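Local coordinates for toll-like receptor 13 (Mus musculus, PDB 4Z0C), which recognises and binds bacterial 23S ribosomal RNA as an innate immune receptor and signals through MYD88 and TRAF6 to activate NF-kappa-B, at residues L281-N292 / L305-L316. Sequence-based numbering, arbitrary orientation.
Sequences LETLVFQKNVTN and LLFLDLGQNSDL. With NAG (2-acetamido-2-deoxy-beta-D-glucopyranose), chain O.
Asn313 reaches across to the 281-292 segment with both ends of its amide, which is why asparagine suits this turn. Its ND2 donates to Phe286 O at 3.0 Å, with that oxygen close to the amide plane, and to Leu310 O in its own turn, from above that carbonyl's plane. Its OD1 takes Val290 N at 2.8 Å, the N-H arriving almost in line with the C=O, and Thr291 N more weakly. Upstream, strands 283-285 and 307-309 run parallel, joined by bonds such as Asp309 N to Leu284 O at 2.9 Å. They belong to LRR 11 and LRR 12, adjacent coils of the ectodomain's leucine-rich-repeat solenoid, and Asn313 occupies the repeat's conserved asparagine position, bridging to the preceding coil's backbone. Inward, where leucines suit the buried core, Leu305 sets CD1 against Leu284 CB at 3.7 Å, while Leu310 CD2 meets the Phe286 ring at its edge. Leu284 CD2 and Val290 CG1 lie over opposite faces of that ring. On the other strand face, Thr283 CG2 approaches Phe307 CD2 obliquely at 3.6 Å. Beyond it, chi1 (-167°) carries the Asp309 carboxylate away from its backbone N, to where OD1 meets Gly311 N nearly end-on in an Asx turn and Gln287 NE2, 2.8 Å away, from above its plane. Having no CB, Gly311 makes room for that amide. The aliphatic part of Lys288 lies alongside the Gln312 amide, CE 3.3 Å from OE1. An N-acetylglucosamine sits at the Asn289 glycosylation site, C1 2.9 Å from ND2, longer than a covalent link; ND2 also bonds Leu261 O.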
ATOM      1  N   LEU A 281      27.516  31.766  28.284  1.00 35.39           N
ATOM      2  CA  LEU A 281      26.692  31.454  27.131  1.00 38.09           C
ATOM      3  C   LEU A 281      27.338  30.344  26.304  1.00 35.13           C
ATOM      4  O   LEU A 281      28.482  30.464  25.892  1.00 48.79           O
ATOM      5  CB  LEU A 281      26.486  32.699  26.272  1.00 34.10           C
ATOM      6  CG  LEU A 281      25.557  32.472  25.078  1.00 37.20           C
ATOM      7  CD1 LEU A 281      24.105  32.311  25.522  1.00 27.91           C
ATOM      8  CD2 LEU A 281      25.694  33.593  24.049  1.00 34.83           C
ATOM      9  N   GLU A 282      26.629  29.246  26.094  1.00 31.15           N
ATOM     10  CA  GLU A 282      27.188  28.172  25.264  1.00 44.30           C
ATOM     11  C   GLU A 282      26.238  27.632  24.180  1.00 31.32           C
ATOM     12  O   GLU A 282      26.665  26.957  23.242  1.00 32.80           O
ATOM     13  CB  GLU A 282      27.765  27.064  26.148  1.00 43.05           C
ATOM     14  CG  GLU A 282      26.772  26.355  27.024  1.00 58.64           C
ATOM     15  CD  GLU A 282      27.465  25.634  28.176  1.00 71.95           C
ATOM     16  OE1 GLU A 282      28.595  26.052  28.533  1.00 72.77           O
ATOM     17  OE2 GLU A 282      26.891  24.663  28.719  1.00 72.62           O
ATOM     18  N   THR A 283      24.972  28.014  24.276  1.00 26.35           N
ATOM     19  CA  THR A 283      23.968  27.620  23.308  1.00 29.95           C
ATOM     20  C   THR A 283      23.279  28.853  22.747  1.00 36.05           C
ATOM     21  O   THR A 283      22.752  29.685  23.498  1.00 27.95           O
ATOM     22  CB  THR A 283      22.908  26.705  23.932  1.00 29.62           C
ATOM     23  OG1 THR A 283      23.468  25.407  24.176  1.00 38.79           O
ATOM     24  CG2 THR A 283      21.706  26.567  23.017  1.00 26.62           C
ATOM     25  N   LEU A 284      23.321  28.978  21.420  1.00 33.15           N
ATOM     26  CA  LEU A 284      22.633  30.056  20.724  1.00 32.39           C
ATOM     27  C   LEU A 284      21.750  29.503  19.611  1.00 36.91           C
ATOM     28  O   LEU A 284      22.240  28.909  18.644  1.00 37.89           O
ATOM     29  CB  LEU A 284      23.637  31.085  20.170  1.00 34.04           C
ATOM     30  CG  LEU A 284      22.982  32.205  19.361  1.00 27.96           C
ATOM     31  CD1 LEU A 284      22.013  32.993  20.220  1.00 29.23           C
ATOM     32  CD2 LEU A 284      24.010  33.110  18.721  1.00 24.06           C
ATOM     33  N   VAL A 285      20.445  29.704  19.763  1.00 32.51           N
ATOM     34  CA  VAL A 285      19.489  29.363  18.731  1.00 30.81           C
ATOM     35  C   VAL A 285      19.176  30.620  17.911  1.00 35.42           C
ATOM     36  O   VAL A 285      18.671  31.622  18.424  1.00 38.09           O
ATOM     37  CB  VAL A 285      18.239  28.689  19.333  1.00 31.11           C
ATOM     38  CG1 VAL A 285      17.267  28.255  18.236  1.00 27.45           C
ATOM     39  CG2 VAL A 285      18.664  27.453  20.134  1.00 20.17           C
ATOM     40  N   PHE A 286      19.470  30.545  16.621  1.00 33.78           N
ATOM     41  CA  PHE A 286      19.635  31.728  15.782  1.00 34.85           C
ATOM     42  C   PHE A 286      18.986  31.483  14.409  1.00 33.35           C
ATOM     43  O   PHE A 286      19.673  31.316  13.404  1.00 39.09           O
ATOM     44  CB  PHE A 286      21.138  31.998  15.640  1.00 38.46           C
ATOM     45  CG  PHE A 286      21.508  33.453  15.590  1.00 41.80           C
ATOM     46  CD1 PHE A 286      20.974  34.351  16.503  1.00 43.94           C
ATOM     47  CD2 PHE A 286      22.428  33.916  14.651  1.00 41.02           C
ATOM     48  CE1 PHE A 286      21.321  35.692  16.463  1.00 41.81           C
ATOM     49  CE2 PHE A 286      22.784  35.249  14.605  1.00 40.32           C
ATOM     50  CZ  PHE A 286      22.228  36.138  15.514  1.00 45.41           C
ATOM     51  N   GLN A 287      17.653  31.501  14.388  1.00 29.75           N
ATOM     52  CA  GLN A 287      16.864  30.990  13.272  1.00 26.87           C
ATOM     53  C   GLN A 287      15.987  31.966  12.490  1.00 29.21           C
ATOM     54  O   GLN A 287      15.617  33.028  12.977  1.00 32.86           O
ATOM     55  CB  GLN A 287      15.947  29.870  13.766  1.00 20.97           C
ATOM     56  CG  GLN A 287      16.658  28.667  14.301  1.00 34.86           C
ATOM     57  CD  GLN A 287      15.680  27.540  14.558  1.00 49.73           C
ATOM     58  OE1 GLN A 287      14.477  27.777  14.695  1.00 56.46           O
ATOM     59  NE2 GLN A 287      16.175  26.306  14.559  1.00 43.15           N
ATOM     60  N   LYS A 288      15.628  31.544  11.275  1.00 27.24           N
ATOM     61  CA  LYS A 288      14.654  32.243  10.435  1.00 29.19           C
ATOM     62  C   LYS A 288      15.161  33.563   9.850  1.00 30.93           C
ATOM     63  O   LYS A 288      14.582  34.625  10.068  1.00 35.61           O
ATOM     64  CB  LYS A 288      13.280  32.395  11.125  1.00 30.32           C
ATOM     65  CG  LYS A 288      12.528  31.069  11.263  1.00 41.99           C
ATOM     66  CD  LYS A 288      11.097  31.252  11.782  1.00 55.53           C
ATOM     67  CE  LYS A 288      10.522  29.948  12.348  1.00 59.89           C
ATOM     68  NZ  LYS A 288       9.184  30.122  13.000  1.00 61.81           N
ATOM     69  N   ASN A 289      16.245  33.465   9.089  1.00 30.34           N
ATOM     70  CA  ASN A 289      16.700  34.577   8.269  1.00 36.99           C
ATOM     71  C   ASN A 289      17.213  35.706   9.139  1.00 38.79           C
ATOM     72  O   ASN A 289      16.969  36.894   8.909  1.00 30.96           O
ATOM     73  CB  ASN A 289      15.564  35.043   7.365  1.00 37.80           C
ATOM     74  CG  ASN A 289      15.991  36.066   6.371  1.00 37.20           C
ATOM     75  OD1 ASN A 289      17.106  36.029   5.841  1.00 30.33           O
ATOM     76  ND2 ASN A 289      15.108  37.030   6.138  1.00 38.86           N
ATOM     77  N   VAL A 290      17.961  35.296  10.143  1.00 38.86           N
ATOM     78  CA  VAL A 290      18.461  36.210  11.134  1.00 41.96           C
ATOM     79  C   VAL A 290      19.891  36.644  10.734  1.00 38.36           C
ATOM     80  O   VAL A 290      20.369  37.690  11.143  1.00 41.87           O
ATOM     81  CB  VAL A 290      18.340  35.525  12.529  1.00 39.24           C
ATOM     82  CG1 VAL A 290      19.681  35.362  13.197  1.00 41.84           C
ATOM     83  CG2 VAL A 290      17.381  36.294  13.406  1.00 33.58           C
ATOM     84  N   THR A 291      20.536  35.866   9.872  1.00 38.33           N
ATOM     85  CA  THR A 291      21.912  36.142   9.465  1.00 39.17           C
ATOM     86  C   THR A 291      22.256  35.559   8.086  1.00 38.04           C
ATOM     87  O   THR A 291      21.479  34.812   7.507  1.00 51.93           O
ATOM     88  CB  THR A 291      22.914  35.566  10.487  1.00 40.51           C
ATOM     89  OG1 THR A 291      24.239  36.036  10.197  1.00 44.02           O
ATOM     90  CG2 THR A 291      22.916  34.050  10.416  1.00 41.16           C
ATOM     91  N   ASN A 292      23.412  35.939   7.555  1.00 32.29           N
ATOM     92  CA  ASN A 292      23.997  35.272   6.404  1.00 24.63           C
ATOM     93  C   ASN A 292      25.383  34.723   6.737  1.00 26.34           C
ATOM     94  O   ASN A 292      25.769  34.726   7.898  1.00 32.70           O
ATOM     95  CB  ASN A 292      23.989  36.144   5.131  1.00 27.31           C
ATOM     96  CG  ASN A 292      24.742  37.473   5.278  1.00 38.29           C
ATOM     97  OD1 ASN A 292      25.612  37.659   6.146  1.00 39.08           O
ATOM     98  ND2 ASN A 292      24.425  38.401   4.375  1.00 33.70           N
ATOM     99  N   LEU A 305      30.648  29.264  21.569  1.00 40.28           N
ATOM    100  CA  LEU A 305      29.508  28.348  21.646  1.00 32.71           C
ATOM    101  C   LEU A 305      29.862  26.869  21.581  1.00 33.48           C
ATOM    102  O   LEU A 305      30.830  26.488  20.916  1.00 34.95           O
ATOM    103  CB  LEU A 305      28.497  28.657  20.550  1.00 26.00           C
ATOM    104  CG  LEU A 305      27.991  30.094  20.502  1.00 31.77           C
ATOM    105  CD1 LEU A 305      27.118  30.327  19.260  1.00 31.99           C
ATOM    106  CD2 LEU A 305      27.248  30.449  21.783  1.00 23.21           C
ATOM    107  N   LEU A 306      29.061  26.053  22.281  1.00 26.78           N
ATOM    108  CA  LEU A 306      29.083  24.586  22.156  1.00 33.76           C
ATOM    109  C   LEU A 306      28.028  24.115  21.149  1.00 35.31           C
ATOM    110  O   LEU A 306      28.254  23.182  20.375  1.00 33.12           O
ATOM    111  CB  LEU A 306      28.791  23.914  23.504  1.00 30.60           C
ATOM    112  CG  LEU A 306      29.785  24.193  24.640  1.00 41.21           C
ATOM    113  CD1 LEU A 306      29.485  23.335  25.901  1.00 26.35           C
ATOM    114  CD2 LEU A 306      31.209  23.973  24.140  1.00 39.09           C
ATOM    115  N   PHE A 307      26.887  24.799  21.166  1.00 30.75           N
ATOM    116  CA  PHE A 307      25.755  24.476  20.324  1.00 27.22           C
ATOM    117  C   PHE A 307      25.260  25.742  19.635  1.00 30.46           C
ATOM    118  O   PHE A 307      24.817  26.683  20.289  1.00 29.14           O
ATOM    119  CB  PHE A 307      24.631  23.849  21.174  1.00 27.96           C
ATOM    120  CG  PHE A 307      23.361  23.545  20.400  1.00 35.33           C
ATOM    121  CD1 PHE A 307      23.401  23.225  19.053  1.00 35.34           C
ATOM    122  CD2 PHE A 307      22.129  23.575  21.032  1.00 33.76           C
ATOM    123  CE1 PHE A 307      22.234  22.950  18.356  1.00 37.12           C
ATOM    124  CE2 PHE A 307      20.960  23.297  20.335  1.00 30.83           C
ATOM    125  CZ  PHE A 307      21.013  22.986  19.003  1.00 30.58           C
ATOM    126  N   LEU A 308      25.316  25.740  18.308  1.00 36.99           N
ATOM    127  CA  LEU A 308      24.766  26.813  17.493  1.00 31.58           C
ATOM    128  C   LEU A 308      23.682  26.249  16.552  1.00 29.57           C
ATOM    129  O   LEU A 308      23.912  25.283  15.828  1.00 24.10           O
ATOM    130  CB  LEU A 308      25.889  27.489  16.695  1.00 29.73           C
ATOM    131  CG  LEU A 308      25.492  28.515  15.625  1.00 30.49           C
ATOM    132  CD1 LEU A 308      24.644  29.651  16.204  1.00 20.29           C
ATOM    133  CD2 LEU A 308      26.710  29.072  14.890  1.00 31.97           C
ATOM    134  N   ASP A 309      22.498  26.852  16.575  1.00 27.91           N
ATOM    135  CA  ASP A 309      21.411  26.416  15.723  1.00 25.48           C
ATOM    136  C   ASP A 309      21.106  27.495  14.692  1.00 33.49           C
ATOM    137  O   ASP A 309      20.604  28.555  15.040  1.00 28.98           O
ATOM    138  CB  ASP A 309      20.158  26.122  16.543  1.00 28.29           C
ATOM    139  CG  ASP A 309      19.081  25.369  15.743  1.00 43.79           C
ATOM    140  OD1 ASP A 309      18.924  25.612  14.518  1.00 47.58           O
ATOM    141  OD2 ASP A 309      18.383  24.523  16.351  1.00 46.47           O
ATOM    142  N   LEU A 310      21.391  27.212  13.419  1.00 36.59           N
ATOM    143  CA  LEU A 310      21.184  28.193  12.357  1.00 30.28           C
ATOM    144  C   LEU A 310      20.074  27.806  11.394  1.00 33.89           C
ATOM    145  O   LEU A 310      20.049  28.265  10.257  1.00 38.69           O
ATOM    146  CB  LEU A 310      22.480  28.435  11.587  1.00 27.88           C
ATOM    147  CG  LEU A 310      23.538  29.288  12.301  1.00 32.47           C
ATOM    148  CD1 LEU A 310      24.872  29.263  11.553  1.00 25.71           C
ATOM    149  CD2 LEU A 310      23.029  30.705  12.467  1.00 27.12           C
ATOM    150  N   GLY A 311      19.155  26.962  11.850  1.00 35.29           N
ATOM    151  CA  GLY A 311      18.065  26.499  11.010  1.00 34.70           C
ATOM    152  C   GLY A 311      17.194  27.592  10.420  1.00 33.06           C
ATOM    153  O   GLY A 311      16.939  28.602  11.065  1.00 35.78           O
ATOM    154  N   GLN A 312      16.728  27.365   9.195  1.00 33.73           N
ATOM    155  CA  GLN A 312      15.823  28.278   8.490  1.00 30.41           C
ATOM    156  C   GLN A 312      16.449  29.631   8.127  1.00 30.62           C
ATOM    157  O   GLN A 312      15.740  30.630   8.004  1.00 31.56           O
ATOM    158  CB  GLN A 312      14.524  28.490   9.272  1.00 33.64           C
ATOM    159  CG  GLN A 312      13.649  27.247   9.413  1.00 27.93           C
ATOM    160  CD  GLN A 312      12.363  27.526  10.155  1.00 31.85           C
ATOM    161  OE1 GLN A 312      12.288  27.385  11.372  1.00 41.15           O
ATOM    162  NE2 GLN A 312      11.357  27.992   9.427  1.00 31.55           N
ATOM    163  N   ASN A 313      17.769  29.673   7.971  1.00 22.49           N
ATOM    164  CA  ASN A 313      18.415  30.863   7.415  1.00 21.31           C
ATOM    165  C   ASN A 313      18.493  30.809   5.897  1.00 34.16           C
ATOM    166  O   ASN A 313      19.461  30.300   5.318  1.00 33.78           O
ATOM    167  CB  ASN A 313      19.773  31.110   8.062  1.00 27.00           C
ATOM    168  CG  ASN A 313      19.631  31.705   9.456  1.00 37.06           C
ATOM    169  OD1 ASN A 313      19.139  32.825   9.601  1.00 35.43           O
ATOM    170  ND2 ASN A 313      20.034  30.954  10.486  1.00 38.12           N
ATOM    171  N   SER A 314      17.451  31.351   5.272  1.00 30.58           N
ATOM    172  CA  SER A 314      17.226  31.221   3.844  1.00 29.74           C
ATOM    173  C   SER A 314      18.328  31.813   2.953  1.00 29.30           C
ATOM    174  O   SER A 314      18.442  31.457   1.780  1.00 33.37           O
ATOM    175  CB  SER A 314      15.858  31.818   3.493  1.00 36.70           C
ATOM    176  OG  SER A 314      15.646  33.048   4.166  1.00 41.00           O
ATOM    177  N   ASP A 315      19.147  32.699   3.505  1.00 25.46           N
ATOM    178  CA  ASP A 315      20.246  33.290   2.732  1.00 36.21           C
ATOM    179  C   ASP A 315      21.528  32.459   2.754  1.00 38.30           C
ATOM    180  O   ASP A 315      22.547  32.865   2.176  1.00 31.16           O
ATOM    181  CB  ASP A 315      20.544  34.718   3.197  1.00 40.61           C
ATOM    182  CG  ASP A 315      19.545  35.726   2.656  1.00 48.29           C
ATOM    183  OD1 ASP A 315      18.794  35.385   1.719  1.00 42.98           O
ATOM    184  OD2 ASP A 315      19.503  36.860   3.181  1.00 58.58           O
ATOM    185  N   LEU A 316      21.497  31.317   3.438  1.00 29.07           N
ATOM    186  CA  LEU A 316      22.627  30.397   3.375  1.00 25.39           C
ATOM    187  C   LEU A 316      22.406  29.449   2.177  1.00 28.92           C
ATOM    188  O   LEU A 316      21.551  28.557   2.219  1.00 28.09           O
ATOM    189  CB  LEU A 316      22.799  29.614   4.684  1.00 25.30           C
ATOM    190  CG  LEU A 316      23.080  30.372   5.986  1.00 30.20           C
ATOM    191  CD1 LEU A 316      23.361  29.400   7.130  1.00 21.47           C
ATOM    192  CD2 LEU A 316      24.225  31.396   5.830  1.00 26.76           C
TER
HETATM  193  C1  NAG O 909      16.487  38.168   3.831  1.00 61.66           C
HETATM  194  C2  NAG O 909      15.048  38.213   3.365  1.00 58.39           C
HETATM  195  C3  NAG O 909      15.028  39.312   2.318  1.00 56.18           C
HETATM  196  C4  NAG O 909      15.505  40.631   2.964  1.00 56.45           C
HETATM  197  C5  NAG O 909      16.646  40.454   3.999  1.00 60.57           C
HETATM  198  C6  NAG O 909      16.698  41.572   5.035  1.00 54.66           C
HETATM  199  C7  NAG O 909      13.419  36.417   3.100  1.00 34.90           C
HETATM  200  C8  NAG O 909      13.218  34.979   2.749  1.00 41.18           C
HETATM  201  N2  NAG O 909      14.633  36.905   2.893  1.00 49.31           N
HETATM  202  O3  NAG O 909      13.728  39.409   1.781  1.00 51.52           O
HETATM  203  O4  NAG O 909      15.934  41.518   1.944  1.00 58.02           O
HETATM  204  O5  NAG O 909      16.585  39.237   4.729  1.00 61.22           O
HETATM  205  O6  NAG O 909      17.724  41.276   5.957  1.00 45.33           O
HETATM  206  O7  NAG O 909      12.483  37.077   3.532  1.00 34.36           O
HETATM  207  O   HOH W   1      19.046  34.268   6.095  1.00 34.84           O